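Local coordinates for blood group a-and b-cleaving endo-beta-galactosidase (Streptococcus pneumoniae, PDB 2YGL), which probably hydrolyses blood group A and B antigens as a family 98 glycoside hydrolase, the part described here being its tandem CBM51 carbohydrate-binding modules, at residues 81-86 with 144-149; 105-108 with 113-116. One frame throughout, in Å; residues are numbered along the deposited sequence.

In the fold
Both contacts belong to the first of the two CBM51 modules in tandem, a beta sandwich, and their centres lie about 9 Å apart. Interaction 1 (81-86 with 144-149) spans the core between the two sheets. Interaction 2 (105-108 with 113-116) is a hairpin at the rim of one of them, the five-stranded sheet in which strand 105-110 pairs with strand 145-151. Along the chain the hairpin falls between the two segments of interaction 1. Ile108 joins the two contacts, since its CD1 packs against CE2 of Phe83 at 3.7 Å, and the hairpin thus contributes to the same apolar interior that holds the sheets together.

Interaction 1. Residues 81-86 with 144-149; sequences EKFETY and KKISLK
Phe83 and Ile146 meet through the end of the isoleucine: CD1 lies 3.8 Å from CG of the Phe83 ring and equally close to CB of the same residue. The methyl group makes an off-centre CH-pi contact, 4.2 Å from the ring centroid and 29° off the ring normal, so it is displaced from the ring centre toward CG. At the far end of the same ring, CZ touches CD1 of Leu148 at 4.0 Å. One aromatic side chain therefore bridges two residues that stand two apart on the opposing strand, Ile146 at CB and CG of Phe83, Leu148 at CZ. With CG of Phe83 anti to the backbone N (chi1 170°), the ring lies across the gap so that its CG end meets Ile146 and CZ reaches Leu148. Ile146 likewise has CG1 anti to its backbone N, and the chain is extended on to CD1, which carries that methyl out from its strand to the phenylalanine.

No hydrogen bond links the two segments, and the nearest CA atoms, those of Phe83 and Ile146, are 9.2 Å apart. This is the spacing of facing sheets, bridged by buried side chains. Ile108 packs against all three residues, while Leu9 touches Phe83 and Leu148. Phe163 adds to the leucine, and Val137 and Ile139 to the phenylalanine. Just before Phe83, Glu81 and Lys82 both face Ile169 in a classic beta bulge. Strand 82-87 runs between strands 133-138 and 160-171 in one sheet of the sandwich, and strand 145-151 between strands 69-74 and 105-110 in the other.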
ATOM      1  N   GLU A  81       4.080   4.271   6.579  1.00 25.03           N
ATOM      2  CA  GLU A  81       5.485   4.041   6.252  1.00 24.92           C
ATOM      3  C   GLU A  81       6.426   4.969   7.018  1.00 24.66           C
ATOM      4  O   GLU A  81       7.562   4.597   7.320  1.00 24.48           O
ATOM      5  CB  GLU A  81       5.705   4.191   4.744  1.00 24.99           C
ATOM      6  CG  GLU A  81       4.934   3.176   3.901  1.00 25.77           C
ATOM      7  CD  GLU A  81       4.728   3.622   2.460  1.00 26.95           C
ATOM      8  OE1 GLU A  81       5.613   4.307   1.901  1.00 27.63           O
ATOM      9  OE2 GLU A  81       3.675   3.278   1.882  1.00 27.55           O
ATOM     10  N   LYS A  82       5.948   6.175   7.321  1.00 24.32           N
ATOM     11  CA  LYS A  82       6.753   7.184   8.007  1.00 24.17           C
ATOM     12  C   LYS A  82       5.948   7.944   9.052  1.00 23.74           C
ATOM     13  O   LYS A  82       4.727   8.097   8.928  1.00 23.67           O
ATOM     14  CB  LYS A  82       7.346   8.185   7.004  1.00 24.31           C
ATOM     15  CG  LYS A  82       8.438   7.622   6.095  1.00 25.54           C
ATOM     16  CD  LYS A  82       8.707   8.542   4.907  1.00 26.98           C
ATOM     17  CE  LYS A  82       9.858   9.502   5.171  1.00 28.23           C
ATOM     18  NZ  LYS A  82      11.186   8.843   4.998  1.00 29.16           N
ATOM     19  N   PHE A  83       6.645   8.413  10.083  1.00 23.12           N
ATOM     20  CA  PHE A  83       6.088   9.367  11.031  1.00 22.77           C
ATOM     21  C   PHE A  83       6.943  10.628  11.018  1.00 22.52           C
ATOM     22  O   PHE A  83       8.170  10.554  11.114  1.00 22.54           O
ATOM     23  CB  PHE A  83       6.021   8.773  12.442  1.00 22.63           C
ATOM     24  CG  PHE A  83       5.689   9.781  13.510  1.00 22.37           C
ATOM     25  CD1 PHE A  83       4.396  10.285  13.635  1.00 21.64           C
ATOM     26  CD2 PHE A  83       6.672  10.230  14.392  1.00 22.12           C
ATOM     27  CE1 PHE A  83       4.085  11.221  14.615  1.00 21.72           C
ATOM     28  CE2 PHE A  83       6.371  11.166  15.381  1.00 21.74           C
ATOM     29  CZ  PHE A  83       5.075  11.662  15.493  1.00 21.58           C
ATOM     30  N   GLU A  84       6.293  11.781  10.891  1.00 22.17           N
ATOM     31  CA  GLU A  84       7.003  13.057  10.860  1.00 21.87           C
ATOM     32  C   GLU A  84       6.349  14.110  11.748  1.00 21.49           C
ATOM     33  O   GLU A  84       5.124  14.239  11.773  1.00 21.40           O
ATOM     34  CB  GLU A  84       7.156  13.563   9.420  1.00 21.89           C
ATOM     35  CG  GLU A  84       8.108  12.705   8.583  1.00 22.21           C
ATOM     36  CD  GLU A  84       8.389  13.267   7.205  1.00 22.98           C
ATOM     37  OE1 GLU A  84       7.635  14.143   6.734  1.00 22.66           O
ATOM     38  OE2 GLU A  84       9.378  12.822   6.589  1.00 24.40           O
ATOM     39  N   THR A  85       7.186  14.847  12.481  1.00 21.16           N
ATOM     40  CA  THR A  85       6.733  15.908  13.388  1.00 20.69           C
ATOM     41  C   THR A  85       7.879  16.834  13.794  1.00 20.54           C
ATOM     42  O   THR A  85       9.051  16.456  13.722  1.00 20.44           O
ATOM     43  CB  THR A  85       6.057  15.331  14.670  1.00 20.74           C
ATOM     44  OG1 THR A  85       5.353  16.371  15.359  1.00 20.67           O
ATOM     45  CG2 THR A  85       7.079  14.703  15.612  1.00 20.50           C
ATOM     46  N   TYR A  86       7.524  18.048  14.209  1.00 20.12           N
ATOM     47  CA  TYR A  86       8.459  18.965  14.848  1.00 20.09           C
ATOM     48  C   TYR A  86       8.181  18.954  16.347  1.00 19.53           C
ATOM     49  O   TYR A  86       7.025  19.014  16.768  1.00 19.78           O
ATOM     50  CB  TYR A  86       8.282  20.388  14.308  1.00 20.44           C
ATOM     51  CG  TYR A  86       8.635  20.557  12.847  1.00 21.84           C
ATOM     52  CD1 TYR A  86       7.691  20.306  11.848  1.00 22.90           C
ATOM     53  CD2 TYR A  86       9.908  20.977  12.461  1.00 23.04           C
ATOM     54  CE1 TYR A  86       8.005  20.461  10.506  1.00 24.43           C
ATOM     55  CE2 TYR A  86      10.235  21.138  11.113  1.00 24.57           C
ATOM     56  CZ  TYR A  86       9.276  20.877  10.144  1.00 25.01           C
ATOM     57  OH  TYR A  86       9.580  21.029   8.811  1.00 26.43           O
ATOM     58  N   LYS A 144       2.109  -1.944  15.057  1.00 29.79           N
ATOM     59  CA  LYS A 144       0.774  -1.935  15.658  1.00 29.27           C
ATOM     60  C   LYS A 144       0.505  -0.696  16.517  1.00 28.70           C
ATOM     61  O   LYS A 144      -0.623  -0.198  16.558  1.00 28.63           O
ATOM     62  CB  LYS A 144       0.557  -3.206  16.491  1.00 29.39           C
ATOM     63  CG  LYS A 144       0.383  -4.476  15.659  1.00 29.93           C
ATOM     64  CD  LYS A 144       0.419  -5.729  16.528  1.00 30.72           C
ATOM     65  CE  LYS A 144       0.162  -6.988  15.707  1.00 31.20           C
ATOM     66  NZ  LYS A 144       1.198  -7.210  14.651  1.00 31.70           N
ATOM     67  N   LYS A 145       1.541  -0.200  17.191  1.00 28.13           N
ATOM     68  CA  LYS A 145       1.382   0.869  18.176  1.00 27.46           C
ATOM     69  C   LYS A 145       2.520   1.886  18.110  1.00 26.93           C
ATOM     70  O   LYS A 145       3.695   1.521  18.196  1.00 26.92           O
ATOM     71  CB  LYS A 145       1.303   0.263  19.581  1.00 27.54           C
ATOM     72  CG  LYS A 145       0.862   1.221  20.676  1.00 27.93           C
ATOM     73  CD  LYS A 145       1.012   0.565  22.036  1.00 28.30           C
ATOM     74  CE  LYS A 145       0.245   1.316  23.103  1.00 28.53           C
ATOM     75  NZ  LYS A 145       0.241   0.559  24.388  1.00 28.84           N
ATOM     76  N   ILE A 146       2.162   3.158  17.951  1.00 26.16           N
ATOM     77  CA  ILE A 146       3.135   4.247  18.019  1.00 25.31           C
ATOM     78  C   ILE A 146       2.854   5.132  19.239  1.00 24.93           C
ATOM     79  O   ILE A 146       1.702   5.484  19.512  1.00 24.77           O
ATOM     80  CB  ILE A 146       3.214   5.070  16.691  1.00 25.29           C
ATOM     81  CG1 ILE A 146       4.399   6.048  16.728  1.00 25.10           C
ATOM     82  CG2 ILE A 146       1.884   5.780  16.382  1.00 25.01           C
ATOM     83  CD1 ILE A 146       4.803   6.616  15.371  1.00 24.77           C
ATOM     84  N   SER A 147       3.914   5.468  19.971  1.00 24.31           N
ATOM     85  CA  SER A 147       3.794   6.221  21.215  1.00 23.95           C
ATOM     86  C   SER A 147       4.608   7.508  21.217  1.00 23.64           C
ATOM     87  O   SER A 147       5.799   7.511  20.887  1.00 23.62           O
ATOM     88  CB  SER A 147       4.189   5.349  22.409  1.00 23.84           C
ATOM     89  OG  SER A 147       3.145   4.455  22.743  1.00 24.40           O
ATOM     90  N   LEU A 148       3.940   8.595  21.596  1.00 23.29           N
ATOM     91  CA  LEU A 148       4.562   9.901  21.768  1.00 22.99           C
ATOM     92  C   LEU A 148       4.843  10.118  23.254  1.00 22.82           C
ATOM     93  O   LEU A 148       3.915  10.255  24.058  1.00 22.77           O
ATOM     94  CB  LEU A 148       3.646  11.002  21.219  1.00 22.90           C
ATOM     95  CG  LEU A 148       3.660  11.346  19.721  1.00 23.10           C
ATOM     96  CD1 LEU A 148       3.527  10.128  18.804  1.00 23.16           C
ATOM     97  CD2 LEU A 148       2.569  12.363  19.413  1.00 23.09           C
ATOM     98  N   LYS A 149       6.125  10.141  23.611  1.00 22.51           N
ATOM     99  CA  LYS A 149       6.547  10.189  25.010  1.00 22.48           C
ATOM    100  C   LYS A 149       7.311  11.470  25.329  1.00 22.19           C
ATOM    101  O   LYS A 149       8.191  11.876  24.571  1.00 22.17           O
ATOM    102  CB  LYS A 149       7.423   8.977  25.342  1.00 22.44           C
ATOM    103  CG  LYS A 149       6.749   7.625  25.124  1.00 23.00           C
ATOM    104  CD  LYS A 149       7.763   6.481  25.109  1.00 23.43           C
ATOM    105  CE  LYS A 149       8.216   6.088  26.509  1.00 24.25           C
ATOM    106  NZ  LYS A 149       9.306   5.070  26.467  1.00 24.98           N
TER

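Interaction 2. Residues 105-108 with 113-116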
ATOM      1  N   ARG A 105      13.564  14.990  28.104  1.00 20.32           N
ATOM      2  CA  ARG A 105      13.626  14.081  26.965  1.00 20.54           C
ATOM      3  C   ARG A 105      12.279  13.933  26.255  1.00 20.51           C
ATOM      4  O   ARG A 105      11.225  13.929  26.893  1.00 20.39           O
ATOM      5  CB  ARG A 105      14.098  12.707  27.450  1.00 20.52           C
ATOM      6  CG  ARG A 105      14.672  11.807  26.383  1.00 21.42           C
ATOM      7  CD  ARG A 105      15.438  10.644  27.007  1.00 21.86           C
ATOM      8  NE  ARG A 105      14.577   9.651  27.649  1.00 22.02           N
ATOM      9  CZ  ARG A 105      14.382   9.553  28.964  1.00 22.37           C
ATOM     10  NH1 ARG A 105      14.979  10.387  29.804  1.00 23.09           N
ATOM     11  NH2 ARG A 105      13.592   8.606  29.442  1.00 22.07           N
ATOM     12  N   ILE A 106      12.330  13.816  24.931  1.00 20.57           N
ATOM     13  CA  ILE A 106      11.169  13.429  24.133  1.00 20.88           C
ATOM     14  C   ILE A 106      11.538  12.196  23.309  1.00 21.23           C
ATOM     15  O   ILE A 106      12.578  12.175  22.644  1.00 21.24           O
ATOM     16  CB  ILE A 106      10.673  14.574  23.204  1.00 20.78           C
ATOM     17  CG1 ILE A 106      10.218  15.784  24.030  1.00 20.74           C
ATOM     18  CG2 ILE A 106       9.528  14.084  22.304  1.00 20.98           C
ATOM     19  CD1 ILE A 106       9.997  17.059  23.219  1.00 20.64           C
ATOM     20  N   GLU A 107      10.688  11.175  23.362  1.00 21.48           N
ATOM     21  CA  GLU A 107      10.920   9.942  22.619  1.00 22.01           C
ATOM     22  C   GLU A 107       9.732   9.550  21.750  1.00 22.17           C
ATOM     23  O   GLU A 107       8.584   9.886  22.054  1.00 22.00           O
ATOM     24  CB  GLU A 107      11.237   8.785  23.569  1.00 22.10           C
ATOM     25  CG  GLU A 107      12.574   8.884  24.282  1.00 23.02           C
ATOM     26  CD  GLU A 107      12.760   7.798  25.333  1.00 24.51           C
ATOM     27  OE1 GLU A 107      11.781   7.088  25.658  1.00 24.77           O
ATOM     28  OE2 GLU A 107      13.894   7.658  25.838  1.00 25.49           O
ATOM     29  N   ILE A 108      10.027   8.841  20.663  1.00 22.45           N
ATOM     30  CA  ILE A 108       9.009   8.167  19.869  1.00 22.89           C
ATOM     31  C   ILE A 108       9.281   6.670  19.939  1.00 23.36           C
ATOM     32  O   ILE A 108      10.408   6.219  19.713  1.00 23.34           O
ATOM     33  CB  ILE A 108       8.973   8.661  18.396  1.00 22.81           C
ATOM     34  CG1 ILE A 108       8.784  10.188  18.325  1.00 22.55           C
ATOM     35  CG2 ILE A 108       7.888   7.926  17.594  1.00 22.61           C
ATOM     36  CD1 ILE A 108       7.471  10.719  18.922  1.00 21.87           C
ATOM     37  N   LYS A 113       9.875  -0.423  21.031  1.00 26.67           N
ATOM     38  CA  LYS A 113      11.188   0.004  20.546  1.00 26.66           C
ATOM     39  C   LYS A 113      11.278   1.521  20.411  1.00 26.23           C
ATOM     40  O   LYS A 113      10.474   2.133  19.707  1.00 26.24           O
ATOM     41  CB  LYS A 113      11.502  -0.648  19.192  1.00 26.89           C
ATOM     42  CG  LYS A 113      12.369  -1.902  19.253  1.00 28.06           C
ATOM     43  CD  LYS A 113      11.604  -3.114  19.760  1.00 29.48           C
ATOM     44  CE  LYS A 113      12.428  -4.379  19.612  1.00 30.10           C
ATOM     45  NZ  LYS A 113      11.720  -5.556  20.182  1.00 30.95           N
ATOM     46  N   VAL A 114      12.261   2.119  21.081  1.00 25.70           N
ATOM     47  CA  VAL A 114      12.547   3.544  20.925  1.00 25.08           C
ATOM     48  C   VAL A 114      13.102   3.782  19.523  1.00 24.63           C
ATOM     49  O   VAL A 114      14.198   3.322  19.193  1.00 24.64           O
ATOM     50  CB  VAL A 114      13.542   4.061  21.999  1.00 25.16           C
ATOM     51  CG1 VAL A 114      13.921   5.516  21.738  1.00 24.87           C
ATOM     52  CG2 VAL A 114      12.952   3.904  23.397  1.00 25.10           C
ATOM     53  N   VAL A 115      12.334   4.487  18.699  1.00 23.96           N
ATOM     54  CA  VAL A 115      12.740   4.756  17.317  1.00 23.35           C
ATOM     55  C   VAL A 115      13.292   6.172  17.130  1.00 23.14           C
ATOM     56  O   VAL A 115      13.925   6.472  16.116  1.00 23.01           O
ATOM     57  CB  VAL A 115      11.616   4.439  16.292  1.00 23.41           C
ATOM     58  CG1 VAL A 115      11.381   2.932  16.219  1.00 23.00           C
ATOM     59  CG2 VAL A 115      10.324   5.182  16.627  1.00 22.83           C
ATOM     60  N   TYR A 116      13.045   7.026  18.120  1.00 22.74           N
ATOM     61  CA  TYR A 116      13.676   8.339  18.206  1.00 22.55           C
ATOM     62  C   TYR A 116      13.830   8.761  19.663  1.00 22.63           C
ATOM     63  O   TYR A 116      12.929   8.558  20.479  1.00 22.33           O
ATOM     64  CB  TYR A 116      12.889   9.407  17.431  1.00 22.45           C
ATOM     65  CG  TYR A 116      13.375  10.818  17.713  1.00 21.98           C
ATOM     66  CD1 TYR A 116      12.855  11.556  18.780  1.00 21.87           C
ATOM     67  CD2 TYR A 116      14.370  11.402  16.933  1.00 21.63           C
ATOM     68  CE1 TYR A 116      13.310  12.843  19.055  1.00 21.77           C
ATOM     69  CE2 TYR A 116      14.830  12.688  17.200  1.00 21.57           C
ATOM     70  CZ  TYR A 116      14.294  13.399  18.262  1.00 21.54           C
ATOM     71  OH  TYR A 116      14.741  14.669  18.532  1.00 22.34           O
TER
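The carbonyl oxygen of Ile108 accepts two backbone hydrogen bonds, from Val115 N at 2.8 Å and from Tyr116 N at 3.2 Å. The two donors share this one oxygen, the shorter bond lying in the carbonyl plane and the longer one tilted 16° from it. In return, Ile108 N donates to Tyr116 O at 2.9 Å, and CA of Glu107 makes a CA-H...O contact with that same oxygen.

Around this backbone pairing, CB of Ile108 lies 4.1 Å from CB of Tyr116, the two side chains leaving on the same face of the sheet. CG2 of Ile108 meets CG2 of Val115 at 3.8 Å. The Tyr116 ring, its CG anti to the backbone N (chi1 169°), reaches back along the other strand, where CE1 comes within 3.7 Å of Ile106 O. Within strand 105-110, Arg105 NE forms a salt bridge with Glu107 OE2 at 2.8 Å, approaching from above the carboxylate plane, while Lys149 makes a long, weak ion pair with OE1 of Glu107.

Val115 and Tyr116 both face Ile108, which defines a classic beta bulge in the antiparallel hairpin of strands 105-110 and 113-117, the latter an outermost strand of the five-stranded sheet in the CBM51 beta sandwich.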